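Local atomic coordinates of putative alpha-ketoglutarate-dependent taurine dioxygenase (Burkholderia xenovorans, PDB entry 5HSX), a protein that probably acts as an iron- and 2-oxoglutarate-dependent dioxygenase of the TauD/TfdA family. Residues G121-V126 with S221-K226; D125-V130 with G175-T180; T153-A158 with E245-P250; R216-S221 with E241-H246. All coordinates share one frame; numbering follows the deposited sequence.

Contact 1: residues G121-V126 with S221-K226; sequences GWHTDV and SPSFLK. With NA (sodium ion), chain M.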
loop_
_atom_site.group_PDB
_atom_site.type_symbol
_atom_site.label_atom_id
_atom_site.label_comp_id
_atom_site.label_asym_id
_atom_site.label_seq_id
_atom_site.Cartn_x
_atom_site.Cartn_y
_atom_site.Cartn_z
ATOM N N GLY B 121 -2.905 6.107 11.189
ATOM C CA GLY B 121 -1.809 5.228 11.535
ATOM C C GLY B 121 -0.456 5.635 10.991
ATOM O O GLY B 121 0.569 5.154 11.493
ATOM N N TRP B 122 -0.418 6.516 9.996
ATOM C CA TRP B 122 0.840 6.972 9.421
ATOM C C TRP B 122 1.527 7.965 10.345
ATOM O O TRP B 122 0.895 8.917 10.816
ATOM C CB TRP B 122 0.582 7.630 8.071
ATOM C CG TRP B 122 0.278 6.666 6.969
ATOM C CD1 TRP B 122 -0.958 6.241 6.533
ATOM C CD2 TRP B 122 1.247 6.020 6.139
ATOM N NE1 TRP B 122 -0.799 5.368 5.467
ATOM C CE2 TRP B 122 0.547 5.223 5.212
ATOM C CE3 TRP B 122 2.653 6.038 6.102
ATOM C CZ2 TRP B 122 1.204 4.450 4.248
ATOM C CZ3 TRP B 122 3.304 5.264 5.152
ATOM C CH2 TRP B 122 2.577 4.479 4.236
ATOM N N HIS B 123 2.833 7.782 10.556
ATOM C CA HIS B 123 3.540 8.642 11.499
ATOM C C HIS B 123 5.043 8.518 11.325
ATOM O O HIS B 123 5.559 7.538 10.776
ATOM C CB HIS B 123 3.188 8.284 12.938
ATOM C CG HIS B 123 3.620 6.907 13.306
ATOM N ND1 HIS B 123 2.979 5.782 12.833
ATOM C CD2 HIS B 123 4.658 6.467 14.051
ATOM C CE1 HIS B 123 3.588 4.706 13.293
ATOM N NE2 HIS B 123 4.598 5.096 14.049
ATOM N N THR B 124 5.738 9.530 11.836
ATOM C CA THR B 124 7.179 9.520 12.014
ATOM C C THR B 124 7.452 9.404 13.512
ATOM O O THR B 124 6.811 10.087 14.316
ATOM C CB THR B 124 7.808 10.788 11.428
ATOM O OG1 THR B 124 7.462 10.898 10.029
ATOM C CG2 THR B 124 9.319 10.741 11.557
ATOM N N ASP B 125 8.368 8.517 13.886
ATOM C CA ASP B 125 8.518 8.151 15.295
ATOM C C ASP B 125 8.887 9.334 16.184
ATOM O O ASP B 125 9.840 10.067 15.905
ATOM C CB ASP B 125 9.570 7.058 15.432
ATOM C CG ASP B 125 9.070 5.724 14.940
ATOM O OD1 ASP B 125 7.859 5.459 15.121
ATOM O OD2 ASP B 125 9.870 4.961 14.365
ATOM N N VAL B 126 8.150 9.480 17.291
ATOM C CA VAL B 126 8.453 10.413 18.374
ATOM C C VAL B 126 8.599 11.857 17.901
ATOM O O VAL B 126 9.423 12.608 18.443
ATOM C CB VAL B 126 9.731 9.984 19.141
ATOM C CG1 VAL B 126 9.741 10.542 20.572
ATOM C CG2 VAL B 126 9.873 8.480 19.176
ATOM N N SER B 221 4.199 14.022 9.871
ATOM C CA SER B 221 3.928 12.990 10.887
ATOM C C SER B 221 2.455 12.893 11.307
ATOM O O SER B 221 2.079 13.431 12.361
ATOM C CB SER B 221 4.801 13.275 12.117
ATOM O OG SER B 221 4.812 12.168 12.998
ATOM N N PRO B 222 1.594 12.211 10.532
ATOM C CA PRO B 222 0.143 12.421 10.704
ATOM C C PRO B 222 -0.412 12.025 12.069
ATOM O O PRO B 222 -1.378 12.654 12.522
ATOM C CB PRO B 222 -0.472 11.574 9.566
ATOM C CG PRO B 222 0.597 11.653 8.480
ATOM C CD PRO B 222 1.898 11.528 9.259
ATOM N N SER B 223 0.152 11.025 12.747
ATOM C CA SER B 223 -0.404 10.666 14.054
ATOM C C SER B 223 -0.151 11.722 15.122
ATOM O O SER B 223 -0.900 11.782 16.105
ATOM C CB SER B 223 0.170 9.339 14.547
ATOM O OG SER B 223 -0.245 8.279 13.727
ATOM N N PHE B 224 0.889 12.541 14.975
ATOM C CA PHE B 224 1.314 13.435 16.047
ATOM C C PHE B 224 1.150 14.909 15.730
ATOM O O PHE B 224 0.965 15.704 16.660
ATOM C CB PHE B 224 2.774 13.154 16.409
ATOM C CG PHE B 224 3.012 11.716 16.744
ATOM C CD1 PHE B 224 2.088 11.027 17.533
ATOM C CD2 PHE B 224 4.099 11.030 16.225
ATOM C CE1 PHE B 224 2.262 9.688 17.831
ATOM C CE2 PHE B 224 4.289 9.686 16.520
ATOM C CZ PHE B 224 3.365 9.012 17.323
ATOM N N LEU B 225 1.193 15.292 14.454
ATOM C CA LEU B 225 1.043 16.700 14.094
ATOM C C LEU B 225 -0.420 17.110 14.251
ATOM O O LEU B 225 -1.314 16.514 13.637
ATOM C CB LEU B 225 1.544 16.933 12.669
ATOM C CG LEU B 225 1.304 18.302 12.024
ATOM C CD1 LEU B 225 1.886 19.475 12.882
ATOM C CD2 LEU B 225 1.892 18.319 10.604
ATOM N N LYS B 226 -0.670 18.107 15.098
ATOM C CA LYS B 226 -2.033 18.469 15.481
ATOM C C LYS B 226 -2.526 19.754 14.847
ATOM O O LYS B 226 -3.721 19.867 14.545
ATOM C CB LYS B 226 -2.132 18.610 17.009
ATOM C CG LYS B 226 -1.655 17.386 17.771
ATOM C CD LYS B 226 -2.371 16.136 17.305
ATOM C CE LYS B 226 -1.978 14.923 18.152
ATOM N NZ LYS B 226 -2.702 13.715 17.654
HETATM NA NA NA M . 6.234 4.013 14.529
HETATM O O HOH W 1 -2.997 8.385 13.255
HETATM O O HOH W 2 7.173 13.609 9.696
HETATM O O HOH W 3 5.091 1.905 14.274
HETATM O O HOH W 4 8.016 2.836 15.221
#
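The side chains of H123 and F224 lie side by side and point the same way. Their ring planes are at 70°, an oblique pairing. At the edge of the F224 ring, near its plane, sits the backbone O of T124, 3.4 Å from CE2. S223 CB lies over one face of the same ring, toward its rim. H123 and D125 form the HxD part of the HxD...H facial triad of the TauD/TfdA double-stranded beta-helix, with H273 as the third residue. In this crystal the site holds a sodium ion, which H123 NE2 binds at 2.0 Å and D125 OD1 at 2.2 Å. Two waters, H273 and the backbone O of N323 complete its shell. The family cofactor is iron(II).

The H123 side chain takes the position between its own N and carbonyl carbon (chi1 64°). Its ND1 then donates in the ring plane to G121 O at 2.8 Å, which fixes the ring rotation and leaves NE2 for the metal. The loop that starts at S221 backs residues 122-124. The peptide N of S223 makes a weak bond to W122 O, and P222 CG touches W122 CB. A water bridges T124 OG1 and the N of S221, and T124 OG1 also bonds to T271 O. S221 OG is shared: it bonds to T127 OG1 and accepts from T124 N at 3.0 Å, with an N-H...O angle of 161°.

Contact 2: residues D125-V130 with G175-T180; sequences DVTAAV and GIHRFT. With NA (sodium ion), chain M.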
loop_
_atom_site.group_PDB
_atom_site.type_symbol
_atom_site.label_atom_id
_atom_site.label_comp_id
_atom_site.label_asym_id
_atom_site.label_seq_id
_atom_site.Cartn_x
_atom_site.Cartn_y
_atom_site.Cartn_z
ATOM N N ASP B 125 8.368 8.517 13.886
ATOM C CA ASP B 125 8.518 8.151 15.295
ATOM C C ASP B 125 8.887 9.334 16.184
ATOM O O ASP B 125 9.840 10.067 15.905
ATOM C CB ASP B 125 9.570 7.058 15.432
ATOM C CG ASP B 125 9.070 5.724 14.940
ATOM O OD1 ASP B 125 7.859 5.459 15.121
ATOM O OD2 ASP B 125 9.870 4.961 14.365
ATOM N N VAL B 126 8.150 9.480 17.291
ATOM C CA VAL B 126 8.453 10.413 18.374
ATOM C C VAL B 126 8.599 11.857 17.901
ATOM O O VAL B 126 9.423 12.608 18.443
ATOM C CB VAL B 126 9.731 9.984 19.141
ATOM C CG1 VAL B 126 9.741 10.542 20.572
ATOM C CG2 VAL B 126 9.873 8.480 19.176
ATOM N N THR B 127 7.808 12.282 16.907
ATOM C CA THR B 127 7.973 13.692 16.549
ATOM C C THR B 127 7.341 14.623 17.570
ATOM O O THR B 127 7.487 15.839 17.438
ATOM C CB THR B 127 7.420 14.028 15.154
ATOM O OG1 THR B 127 6.023 13.717 15.075
ATOM C CG2 THR B 127 8.194 13.294 14.059
ATOM N N ALA B 128 6.653 14.100 18.589
ATOM C CA ALA B 128 6.247 14.982 19.676
ATOM C C ALA B 128 7.433 15.469 20.503
ATOM O O ALA B 128 7.257 16.365 21.332
ATOM C CB ALA B 128 5.232 14.280 20.580
ATOM N N ALA B 129 8.619 14.902 20.304
ATOM C CA ALA B 129 9.820 15.324 21.016
ATOM C C ALA B 129 10.602 16.337 20.185
ATOM O O ALA B 129 10.483 16.390 18.959
ATOM C CB ALA B 129 10.705 14.121 21.328
ATOM N N VAL B 130 11.444 17.123 20.866
ATOM C CA VAL B 130 12.193 18.162 20.158
ATOM C C VAL B 130 13.323 17.554 19.329
ATOM O O VAL B 130 13.718 18.122 18.303
ATOM C CB VAL B 130 12.729 19.224 21.141
ATOM C CG1 VAL B 130 13.843 18.654 21.996
ATOM C CG2 VAL B 130 13.201 20.463 20.375
ATOM N N GLY B 175 4.484 23.562 12.875
ATOM C CA GLY B 175 3.419 22.688 13.330
ATOM C C GLY B 175 3.645 22.216 14.753
ATOM O O GLY B 175 4.776 21.993 15.186
ATOM N N ILE B 176 2.540 22.052 15.479
ATOM C CA ILE B 176 2.576 21.554 16.850
ATOM C C ILE B 176 2.355 20.046 16.827
ATOM O O ILE B 176 1.317 19.576 16.350
ATOM C CB ILE B 176 1.520 22.246 17.723
ATOM C CG1 ILE B 176 1.703 23.768 17.693
ATOM C CG2 ILE B 176 1.561 21.673 19.154
ATOM C CD1 ILE B 176 3.051 24.256 18.234
ATOM N N HIS B 177 3.313 19.295 17.368
ATOM C CA HIS B 177 3.199 17.848 17.529
ATOM C C HIS B 177 2.962 17.523 18.998
ATOM O O HIS B 177 3.629 18.082 19.878
ATOM C CB HIS B 177 4.465 17.130 17.048
ATOM C CG HIS B 177 4.803 17.364 15.603
ATOM N ND1 HIS B 177 5.030 16.330 14.720
ATOM C CD2 HIS B 177 4.966 18.507 14.892
ATOM C CE1 HIS B 177 5.309 16.823 13.526
ATOM N NE2 HIS B 177 5.282 18.143 13.604
ATOM N N ARG B 178 2.013 16.622 19.266
ATOM C CA ARG B 178 1.631 16.265 20.628
ATOM C C ARG B 178 1.558 14.755 20.774
ATOM O O ARG B 178 1.166 14.041 19.847
ATOM C CB ARG B 178 0.261 16.851 21.025
ATOM C CG ARG B 178 0.172 18.368 20.998
ATOM C CD ARG B 178 -1.241 18.837 21.358
ATOM N NE ARG B 178 -1.428 20.256 21.066
ATOM C CZ ARG B 178 -1.134 21.236 21.917
ATOM N NH1 ARG B 178 -0.650 20.945 23.118
ATOM N NH2 ARG B 178 -1.328 22.504 21.572
ATOM N N PHE B 179 1.911 14.283 21.965
ATOM C CA PHE B 179 1.715 12.889 22.328
ATOM C C PHE B 179 1.387 12.820 23.810
ATOM O O PHE B 179 2.019 13.499 24.625
ATOM C CB PHE B 179 2.947 12.036 22.020
ATOM C CG PHE B 179 2.843 10.626 22.518
ATOM C CD1 PHE B 179 3.575 10.212 23.618
ATOM C CD2 PHE B 179 2.002 9.717 21.893
ATOM C CE1 PHE B 179 3.475 8.907 24.089
ATOM C CE2 PHE B 179 1.900 8.414 22.352
ATOM C CZ PHE B 179 2.636 8.009 23.453
ATOM N N THR B 180 0.391 12.009 24.141
ATOM C CA THR B 180 -0.001 11.762 25.530
ATOM C C THR B 180 0.251 10.298 25.852
ATOM O O THR B 180 -0.449 9.420 25.310
ATOM C CB THR B 180 -1.470 12.117 25.757
ATOM O OG1 THR B 180 -1.660 13.519 25.530
ATOM C CG2 THR B 180 -1.895 11.767 27.182
HETATM NA NA NA M . 6.234 4.013 14.529
HETATM O O HOH W 3 5.091 1.905 14.274
HETATM O O HOH W 4 8.016 2.836 15.221
#
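The polar part of this contact is one hydrogen bond between T127 OG1 and H177 ND1, 2.8 Å long. Either atom could be the donor. The hydroxyl comes to the edge of the imidazole, near its plane, and the two side chains cross at a slant. With chi1 at 59°, OG1 is staggered between the main-chain N and C of T127, on the side of the histidine. With S221 OG as the second partner of the hydroxyl, two groups grip this buried atom. The in-plane approach, together with an edge-to-face contact with H204, probably limits rotation of the H177 ring.

The apolar part is small and close. A128 CB meets F179 CB at 3.5 Å, and A128 CA lies 3.8 Å from H177 CB. The F179 ring itself leads away from the loop, so its CB does the touching.

Backbone bonds shape the loop. V126 to A129 form a type I beta turn, closed by A129 N to V126 O at 3.1 Å. The turn follows directly on the metal ligand D125, and its T127 and A128 make the contacts to the strand.

H177 and F179 start toward the turn from strand 174-179. That strand runs antiparallel between strands 200-209 and 225-228. A128 O bonds to T202 OG1 of strand 200-209, while V126 and F179 both pack on A319 of helix 313-322.

Contact 3: residues T153-A158 with E245-P250; sequences TNLVAA and EHVTRP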
loop_
_atom_site.group_PDB
_atom_site.type_symbol
_atom_site.label_atom_id
_atom_site.label_comp_id
_atom_site.label_asym_id
_atom_site.label_seq_id
_atom_site.Cartn_x
_atom_site.Cartn_y
_atom_site.Cartn_z
ATOM N N THR B 153 6.503 5.716 3.604
ATOM C CA THR B 153 6.317 6.691 2.546
ATOM C C THR B 153 7.479 7.675 2.549
ATOM O O THR B 153 8.074 7.951 3.590
ATOM C CB THR B 153 4.985 7.418 2.675
ATOM O OG1 THR B 153 4.819 8.280 1.544
ATOM C CG2 THR B 153 4.910 8.225 3.998
ATOM N N ASN B 154 7.788 8.194 1.361
ATOM C CA ASN B 154 8.969 9.023 1.132
ATOM C C ASN B 154 8.554 10.488 1.257
ATOM O O ASN B 154 7.941 11.046 0.346
ATOM C CB ASN B 154 9.546 8.701 -0.245
ATOM C CG ASN B 154 10.769 9.513 -0.585
ATOM O OD1 ASN B 154 11.034 10.555 0.014
ATOM N ND2 ASN B 154 11.521 9.045 -1.571
ATOM N N LEU B 155 8.903 11.122 2.385
ATOM C CA LEU B 155 8.496 12.507 2.625
ATOM C C LEU B 155 9.266 13.503 1.766
ATOM O O LEU B 155 8.812 14.643 1.599
ATOM C CB LEU B 155 8.683 12.858 4.102
ATOM C CG LEU B 155 7.865 11.960 5.053
ATOM C CD1 LEU B 155 8.094 12.400 6.497
ATOM C CD2 LEU B 155 6.410 12.019 4.704
ATOM N N VAL B 156 10.418 13.110 1.237
ATOM C CA VAL B 156 11.178 14.006 0.367
ATOM C C VAL B 156 10.544 14.049 -1.016
ATOM O O VAL B 156 10.296 15.124 -1.579
ATOM C CB VAL B 156 12.648 13.561 0.299
ATOM C CG1 VAL B 156 13.385 14.342 -0.787
ATOM C CG2 VAL B 156 13.339 13.761 1.663
ATOM N N ALA B 157 10.252 12.870 -1.570
ATOM C CA ALA B 157 9.486 12.802 -2.813
ATOM C C ALA B 157 8.161 13.542 -2.681
ATOM O O ALA B 157 7.759 14.283 -3.594
ATOM C CB ALA B 157 9.256 11.340 -3.207
ATOM N N ALA B 158 7.461 13.355 -1.553
ATOM C CA ALA B 158 6.179 14.025 -1.368
ATOM C C ALA B 158 6.341 15.543 -1.388
ATOM O O ALA B 158 5.574 16.248 -2.052
ATOM C CB ALA B 158 5.521 13.569 -0.066
ATOM N N GLU B 245 -3.283 13.616 2.886
ATOM C CA GLU B 245 -3.726 12.859 1.721
ATOM C C GLU B 245 -2.593 12.733 0.704
ATOM O O GLU B 245 -2.361 11.660 0.128
ATOM C CB GLU B 245 -4.948 13.561 1.133
ATOM C CG GLU B 245 -5.308 13.258 -0.288
ATOM C CD GLU B 245 -6.548 14.037 -0.706
ATOM O OE1 GLU B 245 -7.614 13.415 -0.699
ATOM O OE2 GLU B 245 -6.469 15.274 -0.979
ATOM N N HIS B 246 -1.854 13.820 0.507
ATOM C CA HIS B 246 -0.768 13.829 -0.464
ATOM C C HIS B 246 0.315 12.810 -0.099
ATOM O O HIS B 246 0.758 12.031 -0.952
ATOM C CB HIS B 246 -0.208 15.254 -0.541
ATOM C CG HIS B 246 0.945 15.421 -1.488
ATOM N ND1 HIS B 246 0.788 15.465 -2.856
ATOM C CD2 HIS B 246 2.271 15.581 -1.253
ATOM C CE1 HIS B 246 1.970 15.644 -3.428
ATOM N NE2 HIS B 246 2.885 15.714 -2.478
ATOM N N VAL B 247 0.758 12.795 1.164
ATOM C CA VAL B 247 1.909 11.963 1.523
ATOM C C VAL B 247 1.582 10.486 1.528
ATOM O O VAL B 247 2.503 9.666 1.568
ATOM C CB VAL B 247 2.529 12.284 2.905
ATOM C CG1 VAL B 247 3.045 13.705 2.953
ATOM C CG2 VAL B 247 1.556 11.964 4.059
ATOM N N THR B 248 0.303 10.121 1.505
ATOM C CA THR B 248 -0.071 8.723 1.467
ATOM C C THR B 248 -0.398 8.244 0.060
ATOM O O THR B 248 -0.901 7.125 -0.094
ATOM C CB THR B 248 -1.251 8.446 2.427
ATOM O OG1 THR B 248 -2.320 9.370 2.198
ATOM C CG2 THR B 248 -0.787 8.590 3.872
ATOM N N ARG B 249 -0.100 9.036 -0.973
ATOM C CA ARG B 249 -0.337 8.558 -2.333
ATOM C C ARG B 249 0.569 7.364 -2.631
ATOM O O ARG B 249 1.734 7.348 -2.214
ATOM C CB ARG B 249 -0.126 9.678 -3.359
ATOM C CG ARG B 249 -1.286 10.686 -3.307
ATOM C CD ARG B 249 -1.713 11.180 -4.671
ATOM N NE ARG B 249 -0.645 11.908 -5.350
ATOM C CZ ARG B 249 -0.402 13.210 -5.208
ATOM N NH1 ARG B 249 0.600 13.755 -5.894
ATOM N NH2 ARG B 249 -1.148 13.970 -4.385
ATOM N N PRO B 250 0.048 6.330 -3.311
ATOM C CA PRO B 250 0.821 5.087 -3.516
ATOM C C PRO B 250 2.163 5.287 -4.184
ATOM O O PRO B 250 3.089 4.504 -3.935
ATOM C CB PRO B 250 -0.114 4.237 -4.398
ATOM C CG PRO B 250 -1.476 4.761 -4.133
ATOM C CD PRO B 250 -1.326 6.233 -3.836
#
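V247 turns its CG1 toward the start of helix 155-161, where it meets A158 CB at 3.9 Å. The L155 side chain slants across it, with CD2 touching the same methyl at 4.2 Å. This apolar patch joins the end of helix 233-247 to a strand-to-helix junction beside the double-stranded beta-helix core. Two hydrogen bonds border it.

In the first, OG1 of T153 points opposite the main-chain N (chi1 -175°). The hydroxyl donates to V247 O at 2.7 Å, almost in line with the carbonyl bond. In the second, H246 reaches out edge first. Its NE2 donates to A158 O at 2.8 Å, tilted 27° from the carbonyl plane, and the acceptor lies in the ring plane. Both bonds use backbone oxygens in a buried region.

E245 makes a salt bridge with R117 of the second subunit, so the contact borders the dimer interface. N154 is the N-cap of helix 155-161. Its OD1 accepts from A157 N at 2.9 Å, with the donor well above the carbonyl plane, and more weakly from V156 N.

Contact 4: residues R216-S221 with E241-H246; sequences RALYVS and ELLWEH. With EDO (1,2-ethanediol), chain P.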
loop_
_atom_site.group_PDB
_atom_site.type_symbol
_atom_site.label_atom_id
_atom_site.label_comp_id
_atom_site.label_asym_id
_atom_site.label_seq_id
_atom_site.Cartn_x
_atom_site.Cartn_y
_atom_site.Cartn_z
ATOM N N ARG B 216 14.699 18.484 1.353
ATOM C CA ARG B 216 13.570 18.936 2.157
ATOM C C ARG B 216 12.528 17.834 2.252
ATOM O O ARG B 216 12.093 17.294 1.229
ATOM C CB ARG B 216 12.956 20.197 1.553
ATOM C CG ARG B 216 13.916 21.369 1.661
ATOM C CD ARG B 216 13.387 22.586 0.969
ATOM N NE ARG B 216 14.362 23.671 1.048
ATOM C CZ ARG B 216 14.112 24.918 0.663
ATOM N NH1 ARG B 216 12.915 25.227 0.176
ATOM N NH2 ARG B 216 15.061 25.847 0.767
ATOM N N ALA B 217 12.127 17.512 3.479
ATOM C CA ALA B 217 11.100 16.508 3.740
ATOM C C ALA B 217 9.816 17.179 4.195
ATOM O O ALA B 217 9.847 18.095 5.017
ATOM C CB ALA B 217 11.560 15.516 4.816
ATOM N N LEU B 218 8.680 16.690 3.689
ATOM C CA LEU B 218 7.372 17.167 4.129
ATOM C C LEU B 218 7.083 16.500 5.472
ATOM O O LEU B 218 6.625 15.355 5.536
ATOM C CB LEU B 218 6.311 16.860 3.068
ATOM C CG LEU B 218 4.889 17.393 3.236
ATOM C CD1 LEU B 218 4.909 18.898 3.468
ATOM C CD2 LEU B 218 4.047 17.043 1.996
ATOM N N TYR B 219 7.383 17.218 6.559
ATOM C CA TYR B 219 7.559 16.621 7.887
ATOM C C TYR B 219 6.233 16.643 8.648
ATOM O O TYR B 219 6.085 17.289 9.681
ATOM C CB TYR B 219 8.646 17.391 8.637
ATOM C CG TYR B 219 9.316 16.669 9.788
ATOM C CD1 TYR B 219 10.055 15.516 9.569
ATOM C CD2 TYR B 219 9.249 17.174 11.083
ATOM C CE1 TYR B 219 10.699 14.860 10.620
ATOM C CE2 TYR B 219 9.886 16.528 12.140
ATOM C CZ TYR B 219 10.612 15.372 11.900
ATOM O OH TYR B 219 11.266 14.734 12.941
ATOM N N VAL B 220 5.256 15.888 8.132
ATOM C CA VAL B 220 3.867 16.078 8.538
ATOM C C VAL B 220 3.329 14.924 9.383
ATOM O O VAL B 220 2.117 14.864 9.611
ATOM C CB VAL B 220 2.947 16.332 7.329
ATOM C CG1 VAL B 220 3.262 17.685 6.683
ATOM C CG2 VAL B 220 3.054 15.201 6.292
ATOM N N SER B 221 4.199 14.022 9.871
ATOM C CA SER B 221 3.928 12.990 10.887
ATOM C C SER B 221 2.455 12.893 11.307
ATOM O O SER B 221 2.079 13.431 12.361
ATOM C CB SER B 221 4.801 13.275 12.117
ATOM O OG SER B 221 4.812 12.168 12.998
ATOM N N GLU B 241 -5.133 18.105 6.179
ATOM C CA GLU B 241 -5.759 17.019 5.422
ATOM C C GLU B 241 -5.261 16.981 3.977
ATOM O O GLU B 241 -5.095 15.897 3.401
ATOM C CB GLU B 241 -7.291 17.129 5.496
ATOM C CG GLU B 241 -7.764 16.824 6.931
ATOM C CD GLU B 241 -9.264 16.764 7.107
ATOM O OE1 GLU B 241 -10.007 16.962 6.124
ATOM O OE2 GLU B 241 -9.689 16.536 8.256
ATOM N N LEU B 242 -5.002 18.147 3.381
ATOM C CA LEU B 242 -4.416 18.191 2.040
ATOM C C LEU B 242 -3.050 17.513 2.017
ATOM O O LEU B 242 -2.777 16.671 1.152
ATOM C CB LEU B 242 -4.295 19.646 1.578
ATOM C CG LEU B 242 -3.521 19.895 0.280
ATOM C CD1 LEU B 242 -4.353 19.406 -0.927
ATOM C CD2 LEU B 242 -3.154 21.378 0.167
ATOM N N LEU B 243 -2.176 17.878 2.965
ATOM C CA LEU B 243 -0.818 17.332 2.987
ATOM C C LEU B 243 -0.811 15.861 3.395
ATOM O O LEU B 243 -0.011 15.077 2.872
ATOM C CB LEU B 243 0.068 18.169 3.930
ATOM C CG LEU B 243 0.179 19.653 3.578
ATOM C CD1 LEU B 243 0.947 20.410 4.671
ATOM C CD2 LEU B 243 0.896 19.848 2.232
ATOM N N TRP B 244 -1.711 15.464 4.295
ATOM C CA TRP B 244 -1.756 14.073 4.734
ATOM C C TRP B 244 -2.284 13.160 3.634
ATOM O O TRP B 244 -1.824 12.022 3.486
ATOM C CB TRP B 244 -2.630 13.950 5.980
ATOM C CG TRP B 244 -2.000 14.528 7.216
ATOM C CD1 TRP B 244 -0.667 14.805 7.421
ATOM C CD2 TRP B 244 -2.677 14.921 8.408
ATOM N NE1 TRP B 244 -0.487 15.332 8.674
ATOM C CE2 TRP B 244 -1.702 15.409 9.304
ATOM C CE3 TRP B 244 -4.018 14.899 8.812
ATOM C CZ2 TRP B 244 -2.024 15.861 10.588
ATOM C CZ3 TRP B 244 -4.339 15.348 10.099
ATOM C CH2 TRP B 244 -3.342 15.830 10.964
ATOM N N GLU B 245 -3.283 13.616 2.886
ATOM C CA GLU B 245 -3.726 12.859 1.721
ATOM C C GLU B 245 -2.593 12.733 0.704
ATOM O O GLU B 245 -2.361 11.660 0.128
ATOM C CB GLU B 245 -4.948 13.561 1.133
ATOM C CG GLU B 245 -5.308 13.258 -0.288
ATOM C CD GLU B 245 -6.548 14.037 -0.706
ATOM O OE1 GLU B 245 -7.614 13.415 -0.699
ATOM O OE2 GLU B 245 -6.469 15.274 -0.979
ATOM N N HIS B 246 -1.854 13.820 0.507
ATOM C CA HIS B 246 -0.768 13.829 -0.464
ATOM C C HIS B 246 0.315 12.810 -0.099
ATOM O O HIS B 246 0.758 12.031 -0.952
ATOM C CB HIS B 246 -0.208 15.254 -0.541
ATOM C CG HIS B 246 0.945 15.421 -1.488
ATOM N ND1 HIS B 246 0.788 15.465 -2.856
ATOM C CD2 HIS B 246 2.271 15.581 -1.253
ATOM C CE1 HIS B 246 1.970 15.644 -3.428
ATOM N NE2 HIS B 246 2.885 15.714 -2.478
HETATM C C1 EDO P . -8.802 17.125 11.426
HETATM O O1 EDO P . -8.350 16.277 10.355
HETATM C C2 EDO P . -7.662 17.505 12.372
HETATM O O2 EDO P . -6.805 18.494 11.787
#
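V220 O accepts a hydrogen bond from W244 NE1 at 2.8 Å. The bond is bent, with an N-H...O angle of 140°. The oxygen sits at the edge of the indole, tilted 23° from the ring plane. The two side chains also touch: V220 CG2 lies at the same edge, 3.9 Å from W244 CD1. The indole thus meets V220 with its pyrrole edge, through both NE1 and CD1.

The other branch of V220 meets the neighbouring residue of the helix. Its CG1 lies 4.1 Å from L243 CD1, and the two side chains cross at about a right angle. L218 sends CD2 to L243 CD2 at 4.2 Å and to H246 CD2 at 4.0 Å, meeting that ring at its edge. L218 runs its CG trans to the amide N (chi1 -174°), which carries CD2 to the helix.

Behind this shell the backbone turns at Y219, the centre of an inverse gamma turn, with a weak bond from V220 N to L218 O. L218 and V220, on either side of Y219, both direct their CB to the helix. L243 also packs on L206, and W244 meets W119 and P222. Farther out, O1 of a 1,2-ethanediol molecule, probably left from crystallisation, donates to E241 OE2.

Helix 233-247 lies against the end of strand 216-218 and the loop after it. That strand pairs antiparallel with strand 200-209. On the helix 155-161 side, A217 packs on L155 and V156, and L218 on Y159.

In the fold
Contacts 1, 4 and 3 touch in series from the metal site toward the dimer interface, and contact 2 adjoins contact 1. Contacts 1 and 2 share D125 and V126, and their centres are 8 Å apart. Their second segments lie on neighbouring strands, 225-228 and 174-179. Contact 1 shares S221 with contact 4, their centres 10 Å apart. Contacts 3 and 4, with centres 7 Å apart, both use helix 233-247. Contacts 2 and 3 do not touch, with centres 19 Å apart. Along the chain, contact 2 closes before contact 4 opens, whereas contact 3 interleaves with contacts 1 and 2, and contact 1 with contact 4. The metal-binding loop is thereby tied to the five-stranded sheet and, through residues 216-226, to helix 233-247.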